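Local coordinates for protein superoxide dismutase 1 (Perkinsus marinus, PDB 2CW2) that probably converts superoxide to hydrogen peroxide and dioxygen with a bound iron ion, as an iron/manganese-family superoxide dismutase, at residues A[48-53]-A[194-199]; A[38-43]-A[110-115]. All coordinates share one frame; numbering follows the deposited sequence.

Contact 1: A[48-53]-A[194-199]; sequences HMSAET and YIDYRN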
loop_
_atom_site.group_PDB
_atom_site.type_symbol
_atom_site.label_atom_id
_atom_site.label_comp_id
_atom_site.label_asym_id
_atom_site.label_seq_id
_atom_site.Cartn_x
_atom_site.Cartn_y
_atom_site.Cartn_z
ATOM N N HIS A 48 2.511 -16.121 -15.110
ATOM C CA HIS A 48 3.074 -14.897 -14.546
ATOM C C HIS A 48 2.090 -14.134 -13.648
ATOM O O HIS A 48 2.477 -13.557 -12.640
ATOM C CB HIS A 48 3.560 -14.002 -15.697
ATOM C CG HIS A 48 4.293 -14.763 -16.756
ATOM N ND1 HIS A 48 5.486 -15.401 -16.509
ATOM C CD2 HIS A 48 3.967 -15.054 -18.037
ATOM C CE1 HIS A 48 5.890 -16.017 -17.606
ATOM N NE2 HIS A 48 4.985 -15.828 -18.545
ATOM N N MET A 49 0.820 -14.126 -14.028
ATOM C CA MET A 49 -0.215 -13.480 -13.229
ATOM C C MET A 49 -1.438 -14.381 -13.294
ATOM O O MET A 49 -1.853 -14.786 -14.386
ATOM C CB MET A 49 -0.562 -12.091 -13.800
ATOM C CG MET A 49 -1.486 -11.232 -12.913
ATOM S SD MET A 49 -1.728 -9.580 -13.588
ATOM C CE MET A 49 -0.026 -8.894 -13.467
ATOM N N SER A 50 -2.008 -14.702 -12.134
ATOM C CA SER A 50 -3.071 -15.700 -12.084
ATOM C C SER A 50 -4.422 -15.148 -12.496
ATOM O O SER A 50 -4.649 -13.939 -12.444
ATOM C CB SER A 50 -3.198 -16.305 -10.687
ATOM O OG SER A 50 -3.634 -15.351 -9.730
ATOM N N ALA A 51 -5.332 -16.055 -12.861
ATOM C CA ALA A 51 -6.740 -15.685 -13.051
ATOM C C ALA A 51 -7.349 -15.100 -11.776
ATOM O O ALA A 51 -8.169 -14.164 -11.824
ATOM C CB ALA A 51 -7.558 -16.904 -13.517
ATOM N N GLU A 52 -6.960 -15.643 -10.628
ATOM C CA GLU A 52 -7.501 -15.137 -9.370
ATOM C C GLU A 52 -7.074 -13.669 -9.170
ATOM O O GLU A 52 -7.886 -12.822 -8.767
ATOM C CB GLU A 52 -7.066 -16.006 -8.176
ATOM C CG GLU A 52 -7.639 -15.473 -6.874
ATOM C CD GLU A 52 -7.231 -16.256 -5.646
ATOM O OE1 GLU A 52 -6.566 -17.295 -5.784
ATOM O OE2 GLU A 52 -7.601 -15.823 -4.527
ATOM N N THR A 53 -5.814 -13.365 -9.494
ATOM C CA THR A 53 -5.330 -11.976 -9.424
ATOM C C THR A 53 -6.101 -11.050 -10.362
ATOM O O THR A 53 -6.593 -9.998 -9.949
ATOM C CB THR A 53 -3.835 -11.912 -9.704
ATOM O OG1 THR A 53 -3.138 -12.396 -8.555
ATOM C CG2 THR A 53 -3.338 -10.441 -9.851
ATOM N N TYR A 194 0.159 -9.864 -4.424
ATOM C CA TYR A 194 0.212 -10.662 -3.182
ATOM C C TYR A 194 -0.362 -12.076 -3.293
ATOM O O TYR A 194 0.123 -12.982 -2.611
ATOM C CB TYR A 194 -0.432 -9.944 -1.993
ATOM C CG TYR A 194 0.315 -10.189 -0.696
ATOM C CD1 TYR A 194 1.516 -9.539 -0.441
ATOM C CD2 TYR A 194 -0.174 -11.066 0.271
ATOM C CE1 TYR A 194 2.206 -9.731 0.743
ATOM C CE2 TYR A 194 0.526 -11.280 1.470
ATOM C CZ TYR A 194 1.711 -10.598 1.687
ATOM O OH TYR A 194 2.430 -10.765 2.844
ATOM N N ILE A 195 -1.390 -12.260 -4.122
ATOM C CA ILE A 195 -2.002 -13.583 -4.296
ATOM C C ILE A 195 -1.001 -14.547 -4.921
ATOM O O ILE A 195 -0.936 -15.725 -4.562
ATOM C CB ILE A 195 -3.264 -13.489 -5.157
ATOM C CG1 ILE A 195 -4.331 -12.677 -4.444
ATOM C CG2 ILE A 195 -3.869 -14.885 -5.461
ATOM C CD1 ILE A 195 -5.511 -12.305 -5.361
ATOM N N ASP A 196 -0.202 -14.024 -5.843
ATOM C CA ASP A 196 0.699 -14.850 -6.629
ATOM C C ASP A 196 2.091 -14.959 -6.075
ATOM O O ASP A 196 2.779 -15.955 -6.332
ATOM C CB ASP A 196 0.778 -14.296 -8.042
ATOM C CG ASP A 196 -0.556 -14.300 -8.716
ATOM O OD1 ASP A 196 -1.373 -15.179 -8.363
ATOM O OD2 ASP A 196 -0.881 -13.482 -9.595
ATOM N N TYR A 197 2.525 -13.929 -5.348
ATOM C CA TYR A 197 3.940 -13.813 -4.976
ATOM C C TYR A 197 4.124 -13.494 -3.494
ATOM O O TYR A 197 5.244 -13.431 -3.028
ATOM C CB TYR A 197 4.633 -12.722 -5.826
ATOM C CG TYR A 197 4.672 -13.122 -7.280
ATOM C CD1 TYR A 197 5.548 -14.122 -7.725
ATOM C CD2 TYR A 197 3.770 -12.593 -8.184
ATOM C CE1 TYR A 197 5.567 -14.526 -9.060
ATOM C CE2 TYR A 197 3.777 -12.991 -9.515
ATOM C CZ TYR A 197 4.675 -13.958 -9.945
ATOM O OH TYR A 197 4.629 -14.355 -11.268
ATOM N N ARG A 198 3.017 -13.255 -2.791
ATOM C CA ARG A 198 3.045 -12.776 -1.411
ATOM C C ARG A 198 4.002 -11.582 -1.325
ATOM O O ARG A 198 3.887 -10.650 -2.112
ATOM C CB ARG A 198 3.452 -13.905 -0.463
ATOM C CG ARG A 198 2.430 -15.052 -0.422
ATOM C CD ARG A 198 1.217 -14.775 0.487
ATOM N NE ARG A 198 0.318 -15.931 0.529
ATOM C CZ ARG A 198 -0.596 -16.218 -0.389
ATOM N NH1 ARG A 198 -0.810 -15.414 -1.433
ATOM N NH2 ARG A 198 -1.325 -17.322 -0.261
ATOM N N ASN A 199 4.971 -11.621 -0.417
ATOM C CA ASN A 199 5.839 -10.457 -0.243
ATOM C C ASN A 199 7.028 -10.385 -1.212
ATOM O O ASN A 199 7.852 -9.469 -1.117
ATOM C CB ASN A 199 6.353 -10.386 1.187
ATOM C CG ASN A 199 7.439 -11.386 1.457
ATOM O OD1 ASN A 199 8.556 -11.020 1.820
ATOM N ND2 ASN A 199 7.141 -12.652 1.248
HETATM O O HOH W 1 -2.215 -10.518 -6.319
#
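The first turn of helix 51-73 meets the short helix 194-197 where the backbones of Thr-53 and Ile-195 come within 6.3 Å, CA to CA. From the second helix the carboxylate of Asp-196 reaches to the start of the first, gripped by three bonds. Asp-196 OD1 receives the hydroxyl of Ser-50 at 2.6 Å from OG, through the syn lone pair. Asp-196 OD2 takes two donors from opposite faces of its plane: the backbone N of Ser-50, almost straight at 173°, and Thr-53 OG1 at 2.7 Å. Together the three bonds hold the carboxylate against rotation. With chi1 at 66°, Ser-50 OG is also turned back over the helix start, where it caps Thr-53 N (3.0 Å from OG). Alongside, Ile-195 CG2 lies against the carboxylate of Glu-52, 3.6 Å from OE1. The other oxygen, Glu-52 OE2, forms an intersubunit salt bridge with Arg-198 of the second subunit. A water joins Thr-53 OG1 to Ile-195 N. At the far end the Tyr-197 hydroxyl donates to His-48 O (OH to O 2.7 Å), tilted 23° from the carbonyl plane. The arrangement is a serine N-cap at a helix start, held by an aspartate of the C-terminal domain beside the subunit interface.

Contact 2: A[38-43]-A[110-115]; sequences LPYVKN and NNLAPN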
loop_
_atom_site.group_PDB
_atom_site.type_symbol
_atom_site.label_atom_id
_atom_site.label_comp_id
_atom_site.label_asym_id
_atom_site.label_seq_id
_atom_site.Cartn_x
_atom_site.Cartn_y
_atom_site.Cartn_z
ATOM N N LEU A 38 -11.123 -6.179 -19.487
ATOM C CA LEU A 38 -9.782 -6.686 -19.752
ATOM C C LEU A 38 -9.691 -7.045 -21.225
ATOM O O LEU A 38 -10.646 -7.590 -21.802
ATOM C CB LEU A 38 -9.551 -7.947 -18.932
ATOM C CG LEU A 38 -8.687 -7.973 -17.677
ATOM C CD1 LEU A 38 -8.387 -6.605 -17.062
ATOM C CD2 LEU A 38 -9.187 -8.980 -16.629
ATOM N N PRO A 39 -8.556 -6.760 -21.847
ATOM C CA PRO A 39 -8.346 -7.155 -23.250
ATOM C C PRO A 39 -7.983 -8.632 -23.477
ATOM O O PRO A 39 -7.608 -8.982 -24.598
ATOM C CB PRO A 39 -7.226 -6.214 -23.736
ATOM C CG PRO A 39 -6.625 -5.582 -22.493
ATOM C CD PRO A 39 -7.430 -5.995 -21.290
ATOM N N TYR A 40 -8.102 -9.471 -22.446
ATOM C CA TYR A 40 -7.782 -10.897 -22.538
ATOM C C TYR A 40 -8.616 -11.635 -21.491
ATOM O O TYR A 40 -9.150 -11.014 -20.546
ATOM C CB TYR A 40 -6.269 -11.135 -22.305
ATOM C CG TYR A 40 -5.681 -10.130 -21.327
ATOM C CD1 TYR A 40 -5.929 -10.239 -19.957
ATOM C CD2 TYR A 40 -4.920 -9.046 -21.780
ATOM C CE1 TYR A 40 -5.448 -9.294 -19.062
ATOM C CE2 TYR A 40 -4.427 -8.093 -20.891
ATOM C CZ TYR A 40 -4.700 -8.231 -19.530
ATOM O OH TYR A 40 -4.225 -7.302 -18.635
ATOM N N VAL A 41 -8.726 -12.953 -21.641
ATOM C CA VAL A 41 -9.492 -13.751 -20.689
ATOM C C VAL A 41 -8.674 -13.896 -19.399
ATOM O O VAL A 41 -7.476 -13.579 -19.363
ATOM C CB VAL A 41 -9.846 -15.128 -21.263
ATOM C CG1 VAL A 41 -10.629 -14.960 -22.577
ATOM C CG2 VAL A 41 -8.568 -15.931 -21.473
ATOM N N LYS A 42 -9.325 -14.358 -18.341
ATOM C CA LYS A 42 -8.718 -14.351 -17.014
ATOM C C LYS A 42 -7.459 -15.202 -16.857
ATOM O O LYS A 42 -6.569 -14.837 -16.071
ATOM C CB LYS A 42 -9.756 -14.731 -15.961
ATOM C CG LYS A 42 -10.889 -13.716 -15.842
ATOM C CD LYS A 42 -10.406 -12.395 -15.208
ATOM C CE LYS A 42 -11.554 -11.398 -15.026
ATOM N NZ LYS A 42 -12.595 -11.876 -14.069
ATOM N N ASN A 43 -7.349 -16.302 -17.609
ATOM C CA ASN A 43 -6.169 -17.157 -17.453
ATOM C C ASN A 43 -5.044 -16.849 -18.454
ATOM O O ASN A 43 -4.038 -17.567 -18.531
ATOM C CB ASN A 43 -6.557 -18.656 -17.451
ATOM C CG ASN A 43 -6.942 -19.174 -18.816
ATOM O OD1 ASN A 43 -6.836 -18.465 -19.821
ATOM N ND2 ASN A 43 -7.368 -20.450 -18.869
ATOM N N ASN A 110 -4.013 -2.763 -19.958
ATOM C CA ASN A 110 -3.708 -2.600 -21.383
ATOM C C ASN A 110 -2.233 -2.883 -21.678
ATOM O O ASN A 110 -1.880 -3.333 -22.782
ATOM C CB ASN A 110 -4.069 -1.179 -21.852
ATOM C CG ASN A 110 -5.573 -1.006 -22.105
ATOM O OD1 ASN A 110 -6.125 0.122 -22.050
ATOM N ND2 ASN A 110 -6.228 -2.092 -22.421
ATOM N N ASN A 111 -1.399 -2.640 -20.662
ATOM C CA ASN A 111 0.061 -2.708 -20.744
ATOM C C ASN A 111 0.592 -4.124 -20.627
ATOM O O ASN A 111 1.801 -4.335 -20.745
ATOM C CB ASN A 111 0.674 -1.832 -19.622
ATOM C CG ASN A 111 2.150 -1.618 -19.778
ATOM O OD1 ASN A 111 2.712 -0.728 -19.177
ATOM N ND2 ASN A 111 2.792 -2.436 -20.626
ATOM N N LEU A 112 -0.293 -5.085 -20.354
ATOM C CA LEU A 112 0.044 -6.506 -20.311
ATOM C C LEU A 112 -0.614 -7.234 -21.486
ATOM O O LEU A 112 -1.599 -6.750 -22.041
ATOM C CB LEU A 112 -0.427 -7.153 -18.999
ATOM C CG LEU A 112 -0.241 -6.342 -17.723
ATOM C CD1 LEU A 112 -0.920 -7.004 -16.516
ATOM C CD2 LEU A 112 1.249 -6.127 -17.506
ATOM N N ALA A 113 -0.082 -8.386 -21.864
ATOM C CA ALA A 113 -0.665 -9.137 -22.983
ATOM C C ALA A 113 -0.197 -10.597 -22.959
ATOM O O ALA A 113 0.937 -10.883 -22.596
ATOM C CB ALA A 113 -0.299 -8.482 -24.316
ATOM N N PRO A 114 -1.079 -11.514 -23.338
ATOM C CA PRO A 114 -0.728 -12.942 -23.389
ATOM C C PRO A 114 0.399 -13.249 -24.365
ATOM O O PRO A 114 1.141 -14.207 -24.128
ATOM C CB PRO A 114 -2.021 -13.627 -23.851
ATOM C CG PRO A 114 -2.958 -12.543 -24.271
ATOM C CD PRO A 114 -2.470 -11.248 -23.738
ATOM N N ASN A 115 0.534 -12.490 -25.444
ATOM C CA ASN A 115 1.639 -12.767 -26.365
ATOM C C ASN A 115 2.683 -11.665 -26.236
ATOM O O ASN A 115 3.412 -11.360 -27.191
ATOM C CB ASN A 115 1.146 -12.884 -27.811
ATOM C CG ASN A 115 2.212 -13.455 -28.760
ATOM O OD1 ASN A 115 2.952 -14.351 -28.399
ATOM N ND2 ASN A 115 2.291 -12.907 -29.970
#
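Tyr-40 reaches across to the loop 112-114 and carries most of this contact between the loop 38-43 and the segment that runs off the end of helix 93-110; the closest backbone pair is Pro-39 and Asn-110 (6.8 Å, CA to CA). The tight part is the buried ring. Tyr-40 CE2 lies 3.3 Å from Leu-112 O, which comes at the ring obliquely, and Tyr-40 OH rests 3.8 Å from Leu-112 CB, with CD1 of the same leucine nearly as near. A chi1 of 33°, away from the usual staggered values, places CG between the backbone N and the carbonyl carbon and leaves the ring pointing at the 112-114 segment. Pro-39 CD stands over one face, 3.7 Å above the plane and offset toward the rim of the Tyr-40 ring. The hydroxyl finds its polar partner just before the second segment, in a hydrogen bond with the carbonyl of Phe-109, while Leu-54 and Leu-45 pack against the tyrosine from the rest of the fold.

Toward solvent the contact rests on fewer atom pairs. Pro-114, exposed, meets only Tyr-40 across the contact, its CD 3.8 Å from Tyr-40 CD2 and a little farther from CB. At the other end Pro-39, also exposed, makes a single close pair, CG 3.5 Å from Asn-110 ND2, the two side chains crossing at about a right angle.

Between the two segments themselves the chemistry is therefore apolar and van der Waals contact, with the directional polar tie, Tyr-40 OH to Phe-109 O, lying just outside them at the end of helix 93-110.

In the fold
Contacts 1 and 2 alternate along the chain, and their centres lie 15 Å apart. Segments 38-43 and 48-53 both precede or begin helix 51-73, so the two contacts involve neighbouring parts of the chain leading into it: Ala-51 CB packs 3.4 Å from Lys-42 O, and Met-49 CE lies 3.7 Å from Leu-112 CD1. That helix carries His-57, an iron ligand together with His-105, Asp-187 and His-191. Both contacts lie near the metal without binding it: the side chain of Thr-53 is about 9 Å from the iron and that of Leu-112 about 10 Å. Contact 1 also borders the second subunit, whereas contact 2 stays within its own chain.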